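Bottromycin amidohydrolase (Streptomyces purpureus, PDB 6I5S) probably hydrolyses a thiazoline-containing intermediate of bottromycin biosynthesis as a zinc-dependent, thiazoline-specific amidohydrolase, acting as gatekeeper of the pathway. Local coordinates at residues L402-R407 with G421-G426; G44-A49 with Y85-F90; P302-A307 with G350-V355. All blocks are in the same frame, centred on the assembly; numbering follows the deposited sequence.

Contact 1 of 3, residues L402-R407 with G421-G426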
ATOM      1  N   LEU A 402     -14.361  -1.825   6.319  1.00 30.98           N
ATOM      2  CA  LEU A 402     -14.155  -1.249   7.644  1.00 30.12           C
ATOM      3  C   LEU A 402     -13.279  -2.169   8.468  1.00 30.93           C
ATOM      4  O   LEU A 402     -13.279  -3.376   8.246  1.00 30.45           O
ATOM      5  CB  LEU A 402     -15.491  -1.070   8.354  1.00 30.80           C
ATOM      6  CG  LEU A 402     -16.523  -0.139   7.717  1.00 34.40           C
ATOM      7  CD1 LEU A 402     -17.874  -0.248   8.451  1.00 41.32           C
ATOM      8  CD2 LEU A 402     -15.960   1.297   7.773  1.00 29.18           C
ATOM      9  N   VAL A 403     -12.577  -1.609   9.458  1.00 27.77           N
ATOM     10  CA  VAL A 403     -11.737  -2.395  10.354  1.00 29.49           C
ATOM     11  C   VAL A 403     -12.251  -2.240  11.780  1.00 29.97           C
ATOM     12  O   VAL A 403     -12.551  -1.130  12.221  1.00 35.54           O
ATOM     13  CB  VAL A 403     -10.270  -1.963  10.275  1.00 31.53           C
ATOM     14  CG1 VAL A 403      -9.384  -2.969  10.959  1.00 31.84           C
ATOM     15  CG2 VAL A 403      -9.846  -1.793   8.795  1.00 29.58           C
ATOM     16  N   PHE A 404     -12.365  -3.351  12.487  1.00 32.88           N
ATOM     17  CA  PHE A 404     -13.014  -3.424  13.792  1.00 30.73           C
ATOM     18  C   PHE A 404     -12.005  -3.788  14.882  1.00 38.66           C
ATOM     19  O   PHE A 404     -11.184  -4.686  14.686  1.00 32.95           O
ATOM     20  CB  PHE A 404     -14.083  -4.498  13.788  1.00 32.90           C
ATOM     21  CG  PHE A 404     -15.323  -4.135  13.049  1.00 32.44           C
ATOM     22  CD1 PHE A 404     -16.505  -3.959  13.736  1.00 32.37           C
ATOM     23  CD2 PHE A 404     -15.333  -3.988  11.669  1.00 36.40           C
ATOM     24  CE1 PHE A 404     -17.686  -3.655  13.070  1.00 36.35           C
ATOM     25  CE2 PHE A 404     -16.498  -3.690  11.014  1.00 32.16           C
ATOM     26  CZ  PHE A 404     -17.678  -3.507  11.711  1.00 31.41           C
ATOM     27  N   TYR A 405     -12.120  -3.137  16.049  1.00 31.92           N
ATOM     28  CA  TYR A 405     -11.269  -3.348  17.213  1.00 37.14           C
ATOM     29  C   TYR A 405     -12.120  -3.365  18.473  1.00 34.80           C
ATOM     30  O   TYR A 405     -13.033  -2.538  18.627  1.00 37.04           O
ATOM     31  CB  TYR A 405     -10.242  -2.230  17.335  1.00 32.56           C
ATOM     32  CG  TYR A 405      -9.331  -2.118  16.126  1.00 29.82           C
ATOM     33  CD1 TYR A 405      -8.139  -2.830  16.053  1.00 31.86           C
ATOM     34  CD2 TYR A 405      -9.665  -1.284  15.076  1.00 34.45           C
ATOM     35  CE1 TYR A 405      -7.271  -2.695  14.930  1.00 28.70           C
ATOM     36  CE2 TYR A 405      -8.840  -1.186  13.912  1.00 32.70           C
ATOM     37  CZ  TYR A 405      -7.657  -1.898  13.880  1.00 30.94           C
ATOM     38  OH  TYR A 405      -6.816  -1.804  12.798  1.00 31.63           O
ATOM     39  N   ARG A 406     -11.826  -4.312  19.369  1.00 36.54           N
ATOM     40  CA  ARG A 406     -12.520  -4.342  20.643  1.00 35.50           C
ATOM     41  C   ARG A 406     -12.015  -3.246  21.569  1.00 47.02           C
ATOM     42  O   ARG A 406     -12.770  -2.744  22.404  1.00 43.74           O
ATOM     43  CB  ARG A 406     -12.340  -5.695  21.303  1.00 38.72           C
ATOM     44  CG  ARG A 406     -13.089  -6.828  20.683  1.00 41.27           C
ATOM     45  CD  ARG A 406     -14.582  -6.627  20.774  1.00 45.85           C
ATOM     46  NE  ARG A 406     -15.304  -7.831  20.365  1.00 45.94           N
ATOM     47  CZ  ARG A 406     -16.630  -7.912  20.271  1.00 51.84           C
ATOM     48  NH1 ARG A 406     -17.399  -6.848  20.521  1.00 41.50           N
ATOM     49  NH2 ARG A 406     -17.193  -9.073  19.937  1.00 52.58           N
ATOM     50  N   ARG A 407     -10.750  -2.871  21.446  1.00 42.57           N
ATOM     51  CA  ARG A 407     -10.173  -1.774  22.209  1.00 49.46           C
ATOM     52  C   ARG A 407      -9.725  -0.689  21.237  1.00 44.74           C
ATOM     53  O   ARG A 407      -9.445  -0.969  20.077  1.00 37.56           O
ATOM     54  CB  ARG A 407      -8.983  -2.241  23.048  1.00 50.17           C
ATOM     55  CG  ARG A 407      -9.336  -3.267  24.131  1.00 82.06           C
ATOM     56  CD  ARG A 407      -8.117  -3.682  24.957  1.00124.58           C
ATOM     57  NE  ARG A 407      -8.480  -4.591  26.050  1.00143.60           N
ATOM     58  CZ  ARG A 407      -7.619  -5.126  26.916  1.00134.08           C
ATOM     59  NH1 ARG A 407      -6.322  -4.859  26.836  1.00132.95           N
ATOM     60  NH2 ARG A 407      -8.062  -5.939  27.869  1.00119.16           N
ATOM     61  N   GLY A 421     -11.674  -7.727  13.700  1.00 31.08           N
ATOM     62  CA  GLY A 421     -12.520  -8.041  12.567  1.00 32.83           C
ATOM     63  C   GLY A 421     -12.187  -7.158  11.404  1.00 31.92           C
ATOM     64  O   GLY A 421     -11.763  -6.000  11.580  1.00 26.81           O
ATOM     65  N   VAL A 422     -12.409  -7.674  10.201  1.00 27.57           N
ATOM     66  CA  VAL A 422     -12.241  -6.865   8.988  1.00 27.24           C
ATOM     67  C   VAL A 422     -13.474  -7.117   8.133  1.00 29.54           C
ATOM     68  O   VAL A 422     -13.769  -8.264   7.806  1.00 29.19           O
ATOM     69  CB  VAL A 422     -10.964  -7.205   8.200  1.00 28.60           C
ATOM     70  CG1 VAL A 422     -10.893  -6.395   6.888  1.00 30.68           C
ATOM     71  CG2 VAL A 422      -9.734  -6.939   9.009  1.00 27.76           C
ATOM     72  N   LEU A 423     -14.207  -6.057   7.838  1.00 29.05           N
ATOM     73  CA  LEU A 423     -15.353  -6.097   6.928  1.00 29.28           C
ATOM     74  C   LEU A 423     -14.901  -5.726   5.529  1.00 29.22           C
ATOM     75  O   LEU A 423     -14.388  -4.617   5.314  1.00 29.24           O
ATOM     76  CB  LEU A 423     -16.406  -5.110   7.398  1.00 25.31           C
ATOM     77  CG  LEU A 423     -17.794  -5.149   6.787  1.00 32.04           C
ATOM     78  CD1 LEU A 423     -18.496  -6.467   7.065  1.00 38.20           C
ATOM     79  CD2 LEU A 423     -18.592  -4.014   7.379  1.00 32.24           C
ATOM     80  N   VAL A 424     -15.113  -6.631   4.564  1.00 23.95           N
ATOM     81  CA  VAL A 424     -14.608  -6.462   3.207  1.00 24.89           C
ATOM     82  C   VAL A 424     -15.797  -6.585   2.288  1.00 28.74           C
ATOM     83  O   VAL A 424     -16.319  -7.700   2.121  1.00 29.60           O
ATOM     84  CB  VAL A 424     -13.558  -7.510   2.823  1.00 29.13           C
ATOM     85  CG1 VAL A 424     -12.963  -7.171   1.456  1.00 25.72           C
ATOM     86  CG2 VAL A 424     -12.537  -7.697   3.856  1.00 38.66           C
ATOM     87  N   ASP A 425     -16.218  -5.472   1.690  1.00 28.34           N
ATOM     88  CA  ASP A 425     -17.414  -5.467   0.800  1.00 25.28           C
ATOM     89  C   ASP A 425     -18.546  -6.224   1.492  1.00 28.58           C
ATOM     90  O   ASP A 425     -19.264  -7.026   0.872  1.00 29.59           O
ATOM     91  CB  ASP A 425     -17.088  -6.076  -0.576  1.00 29.19           C
ATOM     92  CG  ASP A 425     -18.155  -5.821  -1.618  1.00 32.69           C
ATOM     93  OD1 ASP A 425     -19.001  -4.908  -1.436  1.00 29.98           O
ATOM     94  OD2 ASP A 425     -18.147  -6.532  -2.669  1.00 30.84           O
ATOM     95  N   GLY A 426     -18.705  -5.983   2.795  1.00 32.16           N
ATOM     96  CA  GLY A 426     -19.800  -6.604   3.577  1.00 30.55           C
ATOM     97  C   GLY A 426     -19.551  -7.961   4.199  1.00 28.95           C
ATOM     98  O   GLY A 426     -20.363  -8.399   5.042  1.00 32.28           O
TER
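F404 and L423 bring an aromatic ring and a leucine together on one side of a short antiparallel strand pair, and there the contact is most closely filled. The strands 402-405 and 421-424 run at 163° to each other, with L402 facing L423 and F404 facing G421 as hydrogen-bonded pairs. L402 and L423 exchange two backbone bonds, the L423 N to L402 O one measuring 2.9 Å. F404 N to G421 O is also 2.9 Å. The return bond from G421 N to F404 O is weak at 3.2 Å. With CG anti to the carbonyl carbon (chi1 -74°), the F404 ring leans back along its strand toward L402, which brings CE2 obliquely to L423 CB at 3.9 Å. L402 and L423 lie side by side and point the same way, their methyls L402 CD1 and L423 CD2 meeting at 4.0 Å. G421 has no side chain on the face that carries F404, so the phenylalanine's CB lies directly against the glycine backbone, 3.5 Å from G421 O, and that oxygen sits near the ring plane at its edge.

On the face bearing V403 and V422, a non-hydrogen-bonded pair, the side chains fit more loosely although the backbones are no farther apart: V403 CG1 and V422 CG2 are 4.4 Å apart. Beyond Y405 the chain leaves the ladder for solvent, where R406 and R407 are exposed; the NH1 of R406 is hydrogen-bonded to D83 O, and the residue makes a cation-pi contact with W84.

Both strands have further neighbours. Strand 84-95 flanks 402-405 on its other edge and 427-430 flanks 421-424, while L59 and V61 of strand 57-62 lie against L402 and L423, and F428 and W84 meet the F404 ring edge-to-face.

Contact 2 of 3, residues G44-A49 with Y85-F90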
ATOM      1  N   GLY A  44     -18.179   2.631  17.786  1.00 40.07           N
ATOM      2  CA  GLY A  44     -17.579   3.945  17.780  1.00 40.18           C
ATOM      3  C   GLY A  44     -16.803   4.183  16.481  1.00 39.42           C
ATOM      4  O   GLY A  44     -15.749   3.577  16.236  1.00 40.74           O
ATOM      5  N   LEU A  45     -17.342   5.014  15.608  1.00 38.45           N
ATOM      6  CA  LEU A  45     -16.694   5.292  14.326  1.00 38.49           C
ATOM      7  C   LEU A  45     -15.575   6.284  14.578  1.00 42.41           C
ATOM      8  O   LEU A  45     -15.820   7.386  15.078  1.00 41.26           O
ATOM      9  CB  LEU A  45     -17.685   5.851  13.311  1.00 46.63           C
ATOM     10  CG  LEU A  45     -17.122   6.356  11.963  1.00 44.78           C
ATOM     11  CD1 LEU A  45     -16.431   5.233  11.237  1.00 47.21           C
ATOM     12  CD2 LEU A  45     -18.211   7.001  11.080  1.00 51.72           C
ATOM     13  N   ILE A  46     -14.343   5.885  14.285  1.00 44.38           N
ATOM     14  CA  ILE A  46     -13.205   6.786  14.434  1.00 38.55           C
ATOM     15  C   ILE A  46     -13.079   7.643  13.178  1.00 38.61           C
ATOM     16  O   ILE A  46     -13.094   7.127  12.050  1.00 39.22           O
ATOM     17  CB  ILE A  46     -11.929   5.982  14.720  1.00 35.35           C
ATOM     18  CG1 ILE A  46     -12.093   5.252  16.078  1.00 37.23           C
ATOM     19  CG2 ILE A  46     -10.705   6.876  14.721  1.00 42.23           C
ATOM     20  CD1 ILE A  46     -10.943   4.331  16.396  1.00 37.60           C
ATOM     21  N   ASP A  47     -13.007   8.954  13.377  1.00 46.49           N
ATOM     22  CA  ASP A  47     -12.983   9.914  12.273  1.00 54.50           C
ATOM     23  C   ASP A  47     -11.650   9.822  11.558  1.00 52.77           C
ATOM     24  O   ASP A  47     -10.609  10.049  12.164  1.00 46.95           O
ATOM     25  CB  ASP A  47     -13.199  11.336  12.792  1.00 57.06           C
ATOM     26  CG  ASP A  47     -13.462  12.339  11.675  1.00 60.59           C
ATOM     27  OD1 ASP A  47     -13.697  11.907  10.531  1.00 70.47           O
ATOM     28  OD2 ASP A  47     -13.440  13.561  11.941  1.00 72.28           O
ATOM     29  N   ALA A  48     -11.682   9.500  10.267  1.00 44.53           N
ATOM     30  CA  ALA A  48     -10.453   9.201   9.536  1.00 63.08           C
ATOM     31  C   ALA A  48      -9.460  10.360   9.560  1.00 64.88           C
ATOM     32  O   ALA A  48      -8.262  10.134   9.356  1.00 71.96           O
ATOM     33  CB  ALA A  48     -10.782   8.826   8.091  1.00 80.16           C
ATOM     34  N   ALA A  49      -9.927  11.586   9.799  1.00 58.00           N
ATOM     35  CA  ALA A  49      -9.059  12.756   9.843  1.00 71.30           C
ATOM     36  C   ALA A  49      -8.533  13.070  11.244  1.00 70.72           C
ATOM     37  O   ALA A  49      -7.342  13.367  11.402  1.00 68.74           O
ATOM     38  CB  ALA A  49      -9.814  13.968   9.290  1.00 75.14           C
ATOM     39  N   TYR A  85     -14.685  -0.410  18.115  1.00 37.67           N
ATOM     40  CA  TYR A  85     -14.134   0.794  17.510  1.00 38.08           C
ATOM     41  C   TYR A  85     -13.815   0.477  16.055  1.00 31.63           C
ATOM     42  O   TYR A  85     -13.241  -0.584  15.774  1.00 33.38           O
ATOM     43  CB  TYR A  85     -12.865   1.217  18.243  1.00 34.38           C
ATOM     44  CG  TYR A  85     -13.057   1.560  19.674  1.00 33.82           C
ATOM     45  CD1 TYR A  85     -13.320   2.864  20.078  1.00 37.65           C
ATOM     46  CD2 TYR A  85     -12.998   0.579  20.651  1.00 42.05           C
ATOM     47  CE1 TYR A  85     -13.508   3.175  21.459  1.00 41.44           C
ATOM     48  CE2 TYR A  85     -13.181   0.900  22.007  1.00 51.84           C
ATOM     49  CZ  TYR A  85     -13.423   2.206  22.378  1.00 44.54           C
ATOM     50  OH  TYR A  85     -13.615   2.532  23.721  1.00 46.77           O
ATOM     51  N   VAL A  86     -14.206   1.365  15.136  1.00 30.54           N
ATOM     52  CA  VAL A  86     -14.162   1.062  13.718  1.00 33.67           C
ATOM     53  C   VAL A  86     -13.436   2.164  12.978  1.00 30.51           C
ATOM     54  O   VAL A  86     -13.699   3.351  13.196  1.00 36.80           O
ATOM     55  CB  VAL A  86     -15.582   0.877  13.160  1.00 43.81           C
ATOM     56  CG1 VAL A  86     -15.597   0.913  11.684  1.00 40.15           C
ATOM     57  CG2 VAL A  86     -16.121  -0.469  13.664  1.00 51.92           C
ATOM     58  N   THR A  87     -12.560   1.764  12.067  1.00 33.15           N
ATOM     59  CA  THR A  87     -11.977   2.649  11.079  1.00 31.24           C
ATOM     60  C   THR A  87     -12.390   2.243   9.668  1.00 27.35           C
ATOM     61  O   THR A  87     -12.760   1.090   9.427  1.00 30.88           O
ATOM     62  CB  THR A  87     -10.435   2.640  11.157  1.00 29.81           C
ATOM     63  OG1 THR A  87      -9.925   1.369  10.727  1.00 34.41           O
ATOM     64  CG2 THR A  87      -9.986   2.846  12.592  1.00 34.96           C
ATOM     65  N   PRO A  88     -12.298   3.161   8.707  1.00 30.33           N
ATOM     66  CA  PRO A  88     -12.355   2.760   7.306  1.00 25.62           C
ATOM     67  C   PRO A  88     -11.272   1.729   7.033  1.00 28.79           C
ATOM     68  O   PRO A  88     -10.234   1.662   7.704  1.00 30.12           O
ATOM     69  CB  PRO A  88     -12.066   4.059   6.567  1.00 32.50           C
ATOM     70  CG  PRO A  88     -12.445   5.126   7.497  1.00 36.04           C
ATOM     71  CD  PRO A  88     -12.028   4.616   8.831  1.00 33.92           C
ATOM     72  N   GLY A  89     -11.504   0.921   6.017  1.00 27.07           N
ATOM     73  CA  GLY A  89     -10.483  -0.015   5.591  1.00 25.76           C
ATOM     74  C   GLY A  89      -9.249   0.718   5.109  1.00 26.80           C
ATOM     75  O   GLY A  89      -9.345   1.816   4.575  1.00 27.32           O
ATOM     76  N   PHE A  90      -8.087   0.091   5.323  1.00 25.24           N
ATOM     77  CA  PHE A  90      -6.798   0.672   4.957  1.00 27.70           C
ATOM     78  C   PHE A  90      -6.491   0.464   3.481  1.00 28.11           C
ATOM     79  O   PHE A  90      -6.966  -0.489   2.841  1.00 24.76           O
ATOM     80  CB  PHE A  90      -5.658   0.037   5.777  1.00 26.97           C
ATOM     81  CG  PHE A  90      -5.915   0.040   7.248  1.00 26.01           C
ATOM     82  CD1 PHE A  90      -6.492   1.132   7.865  1.00 27.22           C
ATOM     83  CD2 PHE A  90      -5.619  -1.059   8.002  1.00 25.08           C
ATOM     84  CE1 PHE A  90      -6.809   1.106   9.231  1.00 30.76           C
ATOM     85  CE2 PHE A  90      -5.933  -1.077   9.391  1.00 26.09           C
ATOM     86  CZ  PHE A  90      -6.513   0.029   9.972  1.00 27.03           C
TER
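I46 supplies the main bump of this contact, and strand 84-95 supplies the hollow. The CD1 of I46 lodges between two side chains two residues apart, lying 4.1 Å from Y85 CB and 4.2 Å from T87 CG2. T87 offers a methyl rather than its hydroxyl to this gap: CG2 is anti to the carbonyl carbon and points the same way as the I46 chain, while OG1 sits between the backbone N and the carbonyl carbon (chi1 69°), from where it donates a 3.1 Å bond to P88 O, approaching from above that carbonyl's plane. The I46 chain crosses Y85 at a slant, and lower down its CB and CG1 rest near V86 O.

Beneath the isoleucine, a short parallel ladder fixes the register. V86 N donates to G44 O at 2.9 Å, and I46 N then donates to V86 O at 2.8 Å in a nearly straight bond (171° at the hydrogen). G44, paired with Y85, puts no side chain beside the tyrosine. On the other side of the sheet L45 and V86 make a shallower fit, L45 CD1 standing 4.4 Å from V86 CG1.

The ladder goes no further, since the next position in the sequence of donors is P88, which has no N-H to give. Where the two chains diverge, a second, smaller bump meets the strand: A48 CB against P88 CG at 4.1 Å.

Parallel pairing of an early strand with the strand that enters the catalytic barrel fits the amidohydrolase fold, in which a small beta-structured domain built from both chain termini adjoins a TIM barrel. Strand 84-95 makes that passage, running on from this contact to the zinc ligand H94 and, just past its end, H96.

Contact 3 of 3, residues P302-A307 with G350-V355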
ATOM      1  N   PRO A 302      14.701 -16.164  -4.353  1.00 36.02           N
ATOM      2  CA  PRO A 302      16.107 -15.909  -4.769  1.00 33.40           C
ATOM      3  C   PRO A 302      16.547 -14.475  -4.540  1.00 34.23           C
ATOM      4  O   PRO A 302      17.614 -14.247  -3.968  1.00 32.43           O
ATOM      5  CB  PRO A 302      16.105 -16.304  -6.259  1.00 37.38           C
ATOM      6  CG  PRO A 302      14.966 -17.296  -6.367  1.00 41.97           C
ATOM      7  CD  PRO A 302      13.907 -16.757  -5.437  1.00 38.08           C
ATOM      8  N   ALA A 303      15.728 -13.496  -4.924  1.00 35.19           N
ATOM      9  CA  ALA A 303      16.083 -12.096  -4.714  1.00 32.91           C
ATOM     10  C   ALA A 303      16.131 -11.773  -3.238  1.00 32.78           C
ATOM     11  O   ALA A 303      17.010 -11.037  -2.777  1.00 31.77           O
ATOM     12  CB  ALA A 303      15.065 -11.203  -5.413  1.00 37.63           C
ATOM     13  N   TRP A 304      15.204 -12.332  -2.466  1.00 31.32           N
ATOM     14  CA  TRP A 304      15.215 -12.058  -1.035  1.00 32.84           C
ATOM     15  C   TRP A 304      16.434 -12.681  -0.377  1.00 30.76           C
ATOM     16  O   TRP A 304      17.034 -12.100   0.542  1.00 31.43           O
ATOM     17  CB  TRP A 304      13.942 -12.591  -0.410  1.00 31.84           C
ATOM     18  CG  TRP A 304      12.713 -11.780  -0.733  1.00 32.14           C
ATOM     19  CD1 TRP A 304      12.407 -11.175  -1.918  1.00 33.64           C
ATOM     20  CD2 TRP A 304      11.625 -11.499   0.153  1.00 37.61           C
ATOM     21  NE1 TRP A 304      11.212 -10.506  -1.818  1.00 30.20           N
ATOM     22  CE2 TRP A 304      10.708 -10.691  -0.554  1.00 33.00           C
ATOM     23  CE3 TRP A 304      11.358 -11.821   1.480  1.00 31.02           C
ATOM     24  CZ2 TRP A 304       9.516 -10.244   0.010  1.00 28.83           C
ATOM     25  CZ3 TRP A 304      10.194 -11.359   2.049  1.00 33.46           C
ATOM     26  CH2 TRP A 304       9.293 -10.570   1.326  1.00 33.05           C
ATOM     27  N   GLN A 305      16.822 -13.864  -0.828  1.00 33.22           N
ATOM     28  CA  GLN A 305      17.987 -14.497  -0.226  1.00 33.54           C
ATOM     29  C   GLN A 305      19.258 -13.718  -0.554  1.00 34.84           C
ATOM     30  O   GLN A 305      20.176 -13.603   0.281  1.00 36.13           O
ATOM     31  CB  GLN A 305      18.103 -15.928  -0.728  1.00 34.00           C
ATOM     32  CG  GLN A 305      19.213 -16.734  -0.011  1.00 45.82           C
ATOM     33  CD  GLN A 305      18.674 -17.533   1.119  1.00 66.37           C
ATOM     34  OE1 GLN A 305      17.627 -18.152   0.988  1.00 70.34           O
ATOM     35  NE2 GLN A 305      19.368 -17.519   2.254  1.00 78.98           N
ATOM     36  N   ALA A 306      19.325 -13.154  -1.759  1.00 35.76           N
ATOM     37  CA  ALA A 306      20.477 -12.319  -2.108  1.00 33.66           C
ATOM     38  C   ALA A 306      20.528 -11.069  -1.250  1.00 33.99           C
ATOM     39  O   ALA A 306      21.601 -10.629  -0.838  1.00 30.62           O
ATOM     40  CB  ALA A 306      20.421 -11.952  -3.582  1.00 33.22           C
ATOM     41  N   ALA A 307      19.386 -10.473  -0.987  1.00 34.05           N
ATOM     42  CA  ALA A 307      19.356  -9.312  -0.118  1.00 36.67           C
ATOM     43  C   ALA A 307      19.762  -9.690   1.303  1.00 37.78           C
ATOM     44  O   ALA A 307      20.429  -8.911   1.992  1.00 38.20           O
ATOM     45  CB  ALA A 307      17.964  -8.686  -0.138  1.00 35.55           C
ATOM     46  N   GLY A 350       6.689  -6.774  -1.640  1.00 26.09           N
ATOM     47  CA  GLY A 350       7.288  -7.586  -2.682  1.00 31.00           C
ATOM     48  C   GLY A 350       8.777  -7.383  -2.815  1.00 31.98           C
ATOM     49  O   GLY A 350       9.481  -8.302  -3.207  1.00 34.10           O
ATOM     50  N   ASN A 351       9.257  -6.182  -2.522  1.00 31.97           N
ATOM     51  CA  ASN A 351      10.694  -5.950  -2.386  1.00 34.47           C
ATOM     52  C   ASN A 351      11.229  -6.823  -1.258  1.00 26.42           C
ATOM     53  O   ASN A 351      10.468  -7.220  -0.350  1.00 27.86           O
ATOM     54  CB  ASN A 351      10.984  -4.493  -2.049  1.00 38.00           C
ATOM     55  CG  ASN A 351      10.915  -3.568  -3.240  1.00 51.97           C
ATOM     56  OD1 ASN A 351      10.391  -3.935  -4.265  1.00 40.41           O
ATOM     57  ND2 ASN A 351      11.402  -2.338  -3.077  1.00100.00           N
ATOM     58  N   PRO A 352      12.528  -7.149  -1.274  1.00 25.06           N
ATOM     59  CA  PRO A 352      13.038  -8.065  -0.254  1.00 28.74           C
ATOM     60  C   PRO A 352      12.738  -7.641   1.177  1.00 35.79           C
ATOM     61  O   PRO A 352      12.987  -6.501   1.578  1.00 28.89           O
ATOM     62  CB  PRO A 352      14.523  -8.094  -0.561  1.00 28.45           C
ATOM     63  CG  PRO A 352      14.613  -7.866  -2.085  1.00 30.62           C
ATOM     64  CD  PRO A 352      13.546  -6.868  -2.325  1.00 33.37           C
ATOM     65  N   PHE A 353      12.112  -8.556   1.920  1.00 30.65           N
ATOM     66  CA  PHE A 353      11.757  -8.405   3.332  1.00 27.44           C
ATOM     67  C   PHE A 353      10.695  -7.348   3.585  1.00 29.63           C
ATOM     68  O   PHE A 353      10.505  -6.928   4.733  1.00 30.96           O
ATOM     69  CB  PHE A 353      13.032  -8.164   4.151  1.00 31.34           C
ATOM     70  CG  PHE A 353      13.941  -9.328   4.044  1.00 33.39           C
ATOM     71  CD1 PHE A 353      13.578 -10.540   4.612  1.00 39.69           C
ATOM     72  CD2 PHE A 353      15.087  -9.263   3.300  1.00 40.30           C
ATOM     73  CE1 PHE A 353      14.378 -11.657   4.480  1.00 49.96           C
ATOM     74  CE2 PHE A 353      15.897 -10.386   3.172  1.00 42.46           C
ATOM     75  CZ  PHE A 353      15.533 -11.573   3.760  1.00 45.74           C
ATOM     76  N   VAL A 354       9.947  -6.961   2.547  1.00 28.10           N
ATOM     77  CA  VAL A 354       8.763  -6.111   2.686  1.00 24.76           C
ATOM     78  C   VAL A 354       7.554  -6.998   2.411  1.00 26.55           C
ATOM     79  O   VAL A 354       7.251  -7.279   1.252  1.00 27.90           O
ATOM     80  CB  VAL A 354       8.816  -4.910   1.766  1.00 25.22           C
ATOM     81  CG1 VAL A 354       7.662  -3.975   2.096  1.00 26.99           C
ATOM     82  CG2 VAL A 354      10.174  -4.190   1.924  1.00 28.56           C
ATOM     83  N   VAL A 355       6.910  -7.477   3.477  1.00 25.32           N
ATOM     84  CA  VAL A 355       5.889  -8.520   3.376  1.00 24.30           C
ATOM     85  C   VAL A 355       4.526  -7.858   3.304  1.00 27.25           C
ATOM     86  O   VAL A 355       4.150  -7.102   4.203  1.00 25.47           O
ATOM     87  CB  VAL A 355       5.955  -9.485   4.569  1.00 28.22           C
ATOM     88  CG1 VAL A 355       4.830 -10.581   4.489  1.00 30.80           C
ATOM     89  CG2 VAL A 355       7.317 -10.178   4.643  1.00 31.71           C
TER
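P302-A307 is a stretch of helix 301-313, and it meets an irregular loop whose residues N351 to V354 form a type II beta turn. The turn is closed by V354 N to N351 O at 3.0 Å, and a second loop bond runs from G350 N to V354 O. F353, with positive phi (67°), takes the third position of the turn.

W304 carries most of the contact, its indole laid against the turn. P352 CA sits over the five-membered ring, 3.4 Å from its centroid, in a CH-pi contact, and F353 N lies over the same face near the six-membered ring. At the rim, NE1 donates to G350 O at 3.1 Å from above the carbonyl plane, though the oxygen stays close to the plane of the indole; V355 CG2 meets the edge at CH2. W304 CE3 in turn lies over a face of the F353 ring, 4.0 Å from CD1. A307 CB fills in beside P352 CB at 3.5 Å.

One directional bond among apolar and CH-pi contacts thus satisfies the indole N-H and probably helps fix how the buried ring is turned, tying the helix to the loop that also carries zinc ligand D348.

Contacts 1 and 2 are neighbours in one sheet, their centres 9 Å apart. Strands 402-405 and 84-95 join them through probable hydrogen bonds of 2.7 Å, V403 N to T87 O and Y405 O to Y85 N, and F404 CD1 packs on V86 CG2 at 3.5 Å. Contact 3 is remote, with its centre about 30 Å and 32 Å from those of contacts 1 and 2, and lies across the chain's centre from contact 2. The active site relates the two regions: strand 84-95 runs from contact 2 to zinc ligand H94, whereas segment 350-355 begins two residues after zinc ligand D348, and the side chain of N351 in it lies about 6 Å from a zinc ion.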